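Local coordinates for inositol-1-monophosphatase (Thermotoga maritima, PDB 2P3N), which hydrolyses inositol 1-phosphates, fructose 1,6-bisphosphate and several other phosphate esters with the help of magnesium ions, working as a homotetramer, at residues A[162-165]-A[166-170]; A[238-241]-A[242-245]. One frame throughout, in Å; residues are numbered along the deposited sequence.

How the interactions relate
Interaction 1 covers the last turn of helix 156-167 and the step toward strand 170-172, while interaction 2 is the first turn of helix 239-253. The two helices pack against each other, so the contacts touch: Met164 reaches Val242 and Val245, and Arg163 and Arg167 also pack on Val245, with Arg163 CB 3.3 Å from Val245 CG1. Both contacts are partly buried, yet their chemistry differs. Interaction 1 carries a charged pair and a guanidinium group, and a second subunit packs nearby; interaction 2 relies on backbone hydrogen bonds and valine packing, with no other chain touching it. Met164, Val242 and Val245 are the buried side of this junction.

Interaction 1: A[162-165]-A[166-170]; sequences ERME and KRTRR
Glu165 and its neighbour Lys166 form a salt bridge, OE2 to NZ at 3.5 Å. The lysine chain bends at chi2, chi3 and chi4 and curls back, bringing NZ over the glutamate's stem, 3.7 Å from Glu165 CG. Glu165 meets it with CG placed between the backbone N and the carbonyl carbon (chi1 56°), 3.4 Å from Lys166 N. A long, flexible amine suits this place, because it can fold back to the residue just before it. Were the glutamate replaced by an alanine, the Lys166 ammonium would probably lose this carboxylate, and its folded chain would be free to turn.

On another side of the turn, the bent chains of Met164 and Arg167 meet at about a right angle, SD lying 4.1 Å from Arg167 NH1. That nitrogen also approaches Arg163 O at 3.8 Å, too far for a hydrogen bond, and it is buried with no partner in the model. Thr168 CB and CG2 both lie 3.3 Å from Met164 O, and its CB is 4.2 Å from Met164 CG. As a small branched residue it can rest CB and its methyl against this carbonyl while OG1 makes weak hydrogen bonds to Leu143 O and Cys146 O.

Further out, Leu143 packs on both Met164 and Arg167, and Val154 of a second subunit packs on Glu165. Arg170 then pairs by backbone hydrogen bonds with Gly148. The chain thus passes from helix to sheet edge as part of the beta-alpha-beta unit of strand 147-150, helix 156-167 and strand 170-172.

Interaction 2: A[238-241]-A[242-245]; sequences IHDE and VVKV
His239 and Val243 are brought together by their first torsions: the imidazole swings out with CG anti to the backbone N (chi1 -155°), while at Val243 (chi1 -177°) CG2 stands beside its own N and faces back down the helix. The methyl therefore arrives at the edge of the ring, near its plane, with CG2 3.4 Å from His239 CD2. A beta-branched residue suits the spot, since one of its methyls can lie against the ring edge while the other branch points elsewhere. The histidine side chain also packs on Met215 and Thr217.

His239 O grips two amides. Val243 N lies 2.9 Å from His239 O, in its carbonyl plane, in the i to i+4 bond of an alpha-helix, whereas Val242 N sits above that plane, 2.7 Å from His239 O, and adds a weak second bond to Ile238 O. This is the first turn of helix 239-253, with Ile238 at the N-cap position, and its bonding mixes i+3 and i+4. Being hydrocarbon, the isoleucine has no side-chain oxygen to cap the turn; CG1 instead packs 4.4 Å from Val242 CG2, both side chains also touching Phe191 in the sheet. Asp240 and Glu241, acids near this positive helix end, would be expected to be favoured by its dipole. One turn on, Lys244 N bonds Asp240 O at 3.1 Å, and Val245 CG2 presses to 3.2 Å from Glu241 O; the Lys244 ammonium pairs with Glu248.

Interaction 1: A[162-165]-A[166-170]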
ATOM      1  N   GLU A 162     -29.622   7.759  17.876  1.00 68.98           N
ATOM      2  CA  GLU A 162     -30.246   8.307  19.083  1.00 70.62           C
ATOM      3  C   GLU A 162     -30.271   7.327  20.242  1.00 71.74           C
ATOM      4  O   GLU A 162     -29.868   7.659  21.359  1.00 72.43           O
ATOM      5  CB  GLU A 162     -31.679   8.752  18.781  1.00 74.63           C
ATOM      6  CG  GLU A 162     -31.774   9.796  17.681  1.00 80.09           C
ATOM      7  CD  GLU A 162     -33.179  10.350  17.507  1.00 81.57           C
ATOM      8  OE1 GLU A 162     -33.724  10.899  18.490  1.00 76.08           O
ATOM      9  OE2 GLU A 162     -33.734  10.241  16.386  1.00 82.85           O
ATOM     10  N   ARG A 163     -30.749   6.121  19.964  1.00 70.62           N
ATOM     11  CA  ARG A 163     -30.843   5.079  20.973  1.00 70.17           C
ATOM     12  C   ARG A 163     -29.463   4.645  21.444  1.00 70.51           C
ATOM     13  O   ARG A 163     -29.164   4.656  22.638  1.00 70.95           O
ATOM     14  CB  ARG A 163     -31.548   3.849  20.403  1.00 70.83           C
ATOM     15  CG  ARG A 163     -32.610   4.128  19.361  1.00 72.28           C
ATOM     16  CD  ARG A 163     -33.935   4.524  19.971  1.00 75.69           C
ATOM     17  NE  ARG A 163     -33.988   5.950  20.272  1.00 77.48           N
ATOM     18  CZ  ARG A 163     -35.083   6.586  20.671  1.00 75.73           C
ATOM     19  NH1 ARG A 163     -35.036   7.890  20.919  1.00 78.76           N
ATOM     20  NH2 ARG A 163     -36.225   5.920  20.822  1.00 66.16           N
ATOM     21  N   MET A 164     -28.630   4.266  20.481  1.00 71.61           N
ATOM     22  CA  MET A 164     -27.286   3.759  20.740  1.00 73.73           C
ATOM     23  C   MET A 164     -26.239   4.762  21.223  1.00 75.77           C
ATOM     24  O   MET A 164     -25.419   4.441  22.081  1.00 74.69           O
ATOM     25  CB  MET A 164     -26.773   3.051  19.481  1.00 68.76           C
ATOM     26  CG  MET A 164     -26.027   1.774  19.777  1.00 69.10           C
ATOM     27  SD  MET A 164     -26.987   0.697  20.855  1.00 67.07           S
ATOM     28  CE  MET A 164     -27.403  -0.651  19.767  1.00 78.91           C
ATOM     29  N   GLU A 165     -26.266   5.965  20.664  1.00 80.30           N
ATOM     30  CA  GLU A 165     -25.313   7.015  21.014  1.00 84.14           C
ATOM     31  C   GLU A 165     -25.037   7.167  22.508  1.00 84.39           C
ATOM     32  O   GLU A 165     -23.976   7.644  22.893  1.00 85.85           O
ATOM     33  CB  GLU A 165     -25.795   8.359  20.457  1.00 91.89           C
ATOM     34  CG  GLU A 165     -27.197   8.742  20.915  1.00100.59           C
ATOM     35  CD  GLU A 165     -27.660  10.079  20.366  1.00106.68           C
ATOM     36  OE1 GLU A 165     -27.564  10.293  19.136  1.00112.01           O
ATOM     37  OE2 GLU A 165     -28.131  10.913  21.166  1.00111.06           O
ATOM     38  N   LYS A 166     -25.978   6.758  23.349  1.00 83.68           N
ATOM     39  CA  LYS A 166     -25.802   6.900  24.788  1.00 82.36           C
ATOM     40  C   LYS A 166     -24.979   5.777  25.433  1.00 82.39           C
ATOM     41  O   LYS A 166     -23.954   6.036  26.069  1.00 82.70           O
ATOM     42  CB  LYS A 166     -27.173   7.003  25.463  1.00 81.08           C
ATOM     43  CG  LYS A 166     -27.178   7.793  26.770  1.00 80.16           C
ATOM     44  CD  LYS A 166     -26.915   9.281  26.553  1.00 78.79           C
ATOM     45  CE  LYS A 166     -28.058   9.964  25.805  1.00 78.70           C
ATOM     46  NZ  LYS A 166     -28.234   9.469  24.404  1.00 75.25           N
ATOM     47  N   ARG A 167     -25.420   4.534  25.267  1.00 80.16           N
ATOM     48  CA  ARG A 167     -24.718   3.389  25.847  1.00 78.33           C
ATOM     49  C   ARG A 167     -23.530   2.885  25.026  1.00 74.98           C
ATOM     50  O   ARG A 167     -23.021   1.790  25.278  1.00 74.22           O
ATOM     51  CB  ARG A 167     -25.685   2.219  26.037  1.00 81.76           C
ATOM     52  CG  ARG A 167     -26.703   2.374  27.150  1.00 83.45           C
ATOM     53  CD  ARG A 167     -27.374   1.033  27.416  1.00 83.40           C
ATOM     54  NE  ARG A 167     -28.686   0.897  26.787  1.00 87.22           N
ATOM     55  CZ  ARG A 167     -28.973   1.215  25.526  1.00 88.96           C
ATOM     56  NH1 ARG A 167     -28.041   1.706  24.717  1.00 89.42           N
ATOM     57  NH2 ARG A 167     -30.208   1.033  25.068  1.00 87.13           N
ATOM     58  N   THR A 168     -23.068   3.675  24.063  1.00 73.39           N
ATOM     59  CA  THR A 168     -21.978   3.220  23.208  1.00 71.05           C
ATOM     60  C   THR A 168     -20.809   4.200  23.017  1.00 69.31           C
ATOM     61  O   THR A 168     -20.996   5.420  22.951  1.00 69.37           O
ATOM     62  CB  THR A 168     -22.556   2.799  21.823  1.00 66.11           C
ATOM     63  OG1 THR A 168     -21.857   1.648  21.340  1.00 67.41           O
ATOM     64  CG2 THR A 168     -22.447   3.940  20.811  1.00 51.64           C
ATOM     65  N   ARG A 169     -19.603   3.640  22.934  1.00 67.07           N
ATOM     66  CA  ARG A 169     -18.380   4.412  22.751  1.00 66.32           C
ATOM     67  C   ARG A 169     -18.496   5.299  21.514  1.00 66.44           C
ATOM     68  O   ARG A 169     -18.178   6.494  21.565  1.00 66.20           O
ATOM     69  CB  ARG A 169     -17.189   3.457  22.605  1.00 70.24           C
ATOM     70  CG  ARG A 169     -15.855   4.116  22.303  1.00 71.09           C
ATOM     71  CD  ARG A 169     -15.130   4.538  23.566  1.00 73.08           C
ATOM     72  NE  ARG A 169     -14.606   3.408  24.340  1.00 74.14           N
ATOM     73  CZ  ARG A 169     -13.689   2.547  23.901  1.00 72.60           C
ATOM     74  NH1 ARG A 169     -13.183   2.671  22.682  1.00 66.90           N
ATOM     75  NH2 ARG A 169     -13.259   1.569  24.693  1.00 76.75           N
ATOM     76  N   ARG A 170     -18.959   4.711  20.409  1.00 63.93           N
ATOM     77  CA  ARG A 170     -19.118   5.443  19.149  1.00 59.56           C
ATOM     78  C   ARG A 170     -19.794   4.606  18.062  1.00 56.33           C
ATOM     79  O   ARG A 170     -19.662   3.383  18.039  1.00 56.72           O
ATOM     80  CB  ARG A 170     -17.750   5.914  18.649  1.00 60.16           C
ATOM     81  CG  ARG A 170     -17.823   6.956  17.550  1.00 61.83           C
ATOM     82  CD  ARG A 170     -16.833   8.077  17.824  1.00 59.01           C
ATOM     83  NE  ARG A 170     -16.844   8.448  19.232  1.00 53.47           N
ATOM     84  CZ  ARG A 170     -16.240   9.519  19.720  1.00 54.79           C
ATOM     85  NH1 ARG A 170     -15.574  10.332  18.908  1.00 56.62           N
ATOM     86  NH2 ARG A 170     -16.301   9.773  21.017  1.00 52.35           N
TER

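Interaction 2: A[238-241]-A[242-245]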
ATOM      1  N   ILE A 238     -22.163  -8.628  23.403  1.00 54.60           N
ATOM      2  CA  ILE A 238     -23.213  -7.651  23.686  1.00 51.85           C
ATOM      3  C   ILE A 238     -24.358  -7.788  22.690  1.00 51.04           C
ATOM      4  O   ILE A 238     -25.116  -6.839  22.457  1.00 48.62           O
ATOM      5  CB  ILE A 238     -22.676  -6.204  23.613  1.00 53.20           C
ATOM      6  CG1 ILE A 238     -22.376  -5.815  22.160  1.00 56.56           C
ATOM      7  CG2 ILE A 238     -21.448  -6.072  24.476  1.00 57.43           C
ATOM      8  CD1 ILE A 238     -21.444  -6.759  21.421  1.00 53.08           C
ATOM      9  N   HIS A 239     -24.494  -8.979  22.118  1.00 52.86           N
ATOM     10  CA  HIS A 239     -25.537  -9.210  21.136  1.00 54.67           C
ATOM     11  C   HIS A 239     -26.926  -8.748  21.603  1.00 58.64           C
ATOM     12  O   HIS A 239     -27.499  -7.811  21.035  1.00 58.58           O
ATOM     13  CB  HIS A 239     -25.589 -10.687  20.749  1.00 55.80           C
ATOM     14  CG  HIS A 239     -26.159 -10.918  19.384  1.00 61.54           C
ATOM     15  ND1 HIS A 239     -25.371 -11.168  18.281  1.00 63.31           N
ATOM     16  CD2 HIS A 239     -27.434 -10.856  18.931  1.00 61.97           C
ATOM     17  CE1 HIS A 239     -26.136 -11.248  17.207  1.00 63.08           C
ATOM     18  NE2 HIS A 239     -27.392 -11.062  17.574  1.00 61.30           N
ATOM     19  N   ASP A 240     -27.457  -9.396  22.640  1.00 61.33           N
ATOM     20  CA  ASP A 240     -28.780  -9.069  23.173  1.00 58.22           C
ATOM     21  C   ASP A 240     -28.921  -7.594  23.505  1.00 58.28           C
ATOM     22  O   ASP A 240     -29.991  -7.011  23.324  1.00 56.47           O
ATOM     23  CB  ASP A 240     -29.070  -9.924  24.406  1.00 54.54           C
ATOM     24  CG  ASP A 240     -28.955 -11.411  24.114  1.00 60.92           C
ATOM     25  OD1 ASP A 240     -29.531 -11.866  23.098  1.00 58.70           O
ATOM     26  OD2 ASP A 240     -28.288 -12.125  24.895  1.00 69.99           O
ATOM     27  N   GLU A 241     -27.838  -6.988  23.980  1.00 59.94           N
ATOM     28  CA  GLU A 241     -27.857  -5.569  24.305  1.00 64.08           C
ATOM     29  C   GLU A 241     -28.275  -4.790  23.053  1.00 66.69           C
ATOM     30  O   GLU A 241     -28.916  -3.733  23.144  1.00 66.06           O
ATOM     31  CB  GLU A 241     -26.470  -5.120  24.789  1.00 64.75           C
ATOM     32  CG  GLU A 241     -26.352  -4.958  26.310  1.00 67.19           C
ATOM     33  CD  GLU A 241     -24.953  -5.275  26.857  1.00 70.23           C
ATOM     34  OE1 GLU A 241     -24.613  -6.476  26.992  1.00 63.92           O
ATOM     35  OE2 GLU A 241     -24.193  -4.323  27.151  1.00 74.76           O
ATOM     36  N   VAL A 242     -27.923  -5.338  21.889  1.00 65.96           N
ATOM     37  CA  VAL A 242     -28.251  -4.732  20.595  1.00 66.76           C
ATOM     38  C   VAL A 242     -29.632  -5.180  20.077  1.00 66.14           C
ATOM     39  O   VAL A 242     -30.425  -4.352  19.617  1.00 63.91           O
ATOM     40  CB  VAL A 242     -27.149  -5.061  19.532  1.00 64.36           C
ATOM     41  CG1 VAL A 242     -27.589  -4.617  18.144  1.00 60.50           C
ATOM     42  CG2 VAL A 242     -25.849  -4.358  19.902  1.00 55.09           C
ATOM     43  N   VAL A 243     -29.920  -6.478  20.160  1.00 68.85           N
ATOM     44  CA  VAL A 243     -31.206  -6.992  19.701  1.00 73.21           C
ATOM     45  C   VAL A 243     -32.321  -6.103  20.238  1.00 75.51           C
ATOM     46  O   VAL A 243     -33.261  -5.769  19.521  1.00 75.86           O
ATOM     47  CB  VAL A 243     -31.463  -8.442  20.186  1.00 74.34           C
ATOM     48  CG1 VAL A 243     -32.772  -8.947  19.613  1.00 77.50           C
ATOM     49  CG2 VAL A 243     -30.324  -9.359  19.762  1.00 76.35           C
ATOM     50  N   LYS A 244     -32.200  -5.703  21.499  1.00 76.48           N
ATOM     51  CA  LYS A 244     -33.212  -4.857  22.123  1.00 77.96           C
ATOM     52  C   LYS A 244     -33.309  -3.482  21.482  1.00 78.02           C
ATOM     53  O   LYS A 244     -34.353  -3.104  20.962  1.00 79.63           O
ATOM     54  CB  LYS A 244     -32.924  -4.671  23.616  1.00 77.76           C
ATOM     55  CG  LYS A 244     -34.100  -4.066  24.396  1.00 75.15           C
ATOM     56  CD  LYS A 244     -33.657  -3.053  25.454  1.00 71.91           C
ATOM     57  CE  LYS A 244     -33.287  -1.701  24.831  1.00 68.14           C
ATOM     58  NZ  LYS A 244     -34.450  -1.059  24.147  1.00 63.82           N
ATOM     59  N   VAL A 245     -32.216  -2.730  21.534  1.00 77.69           N
ATOM     60  CA  VAL A 245     -32.191  -1.380  20.980  1.00 76.64           C
ATOM     61  C   VAL A 245     -32.701  -1.302  19.550  1.00 74.55           C
ATOM     62  O   VAL A 245     -33.324  -0.316  19.159  1.00 72.74           O
ATOM     63  CB  VAL A 245     -30.768  -0.786  21.010  1.00 78.47           C
ATOM     64  CG1 VAL A 245     -30.800   0.664  20.540  1.00 73.54           C
ATOM     65  CG2 VAL A 245     -30.194  -0.889  22.414  1.00 81.61           C
TER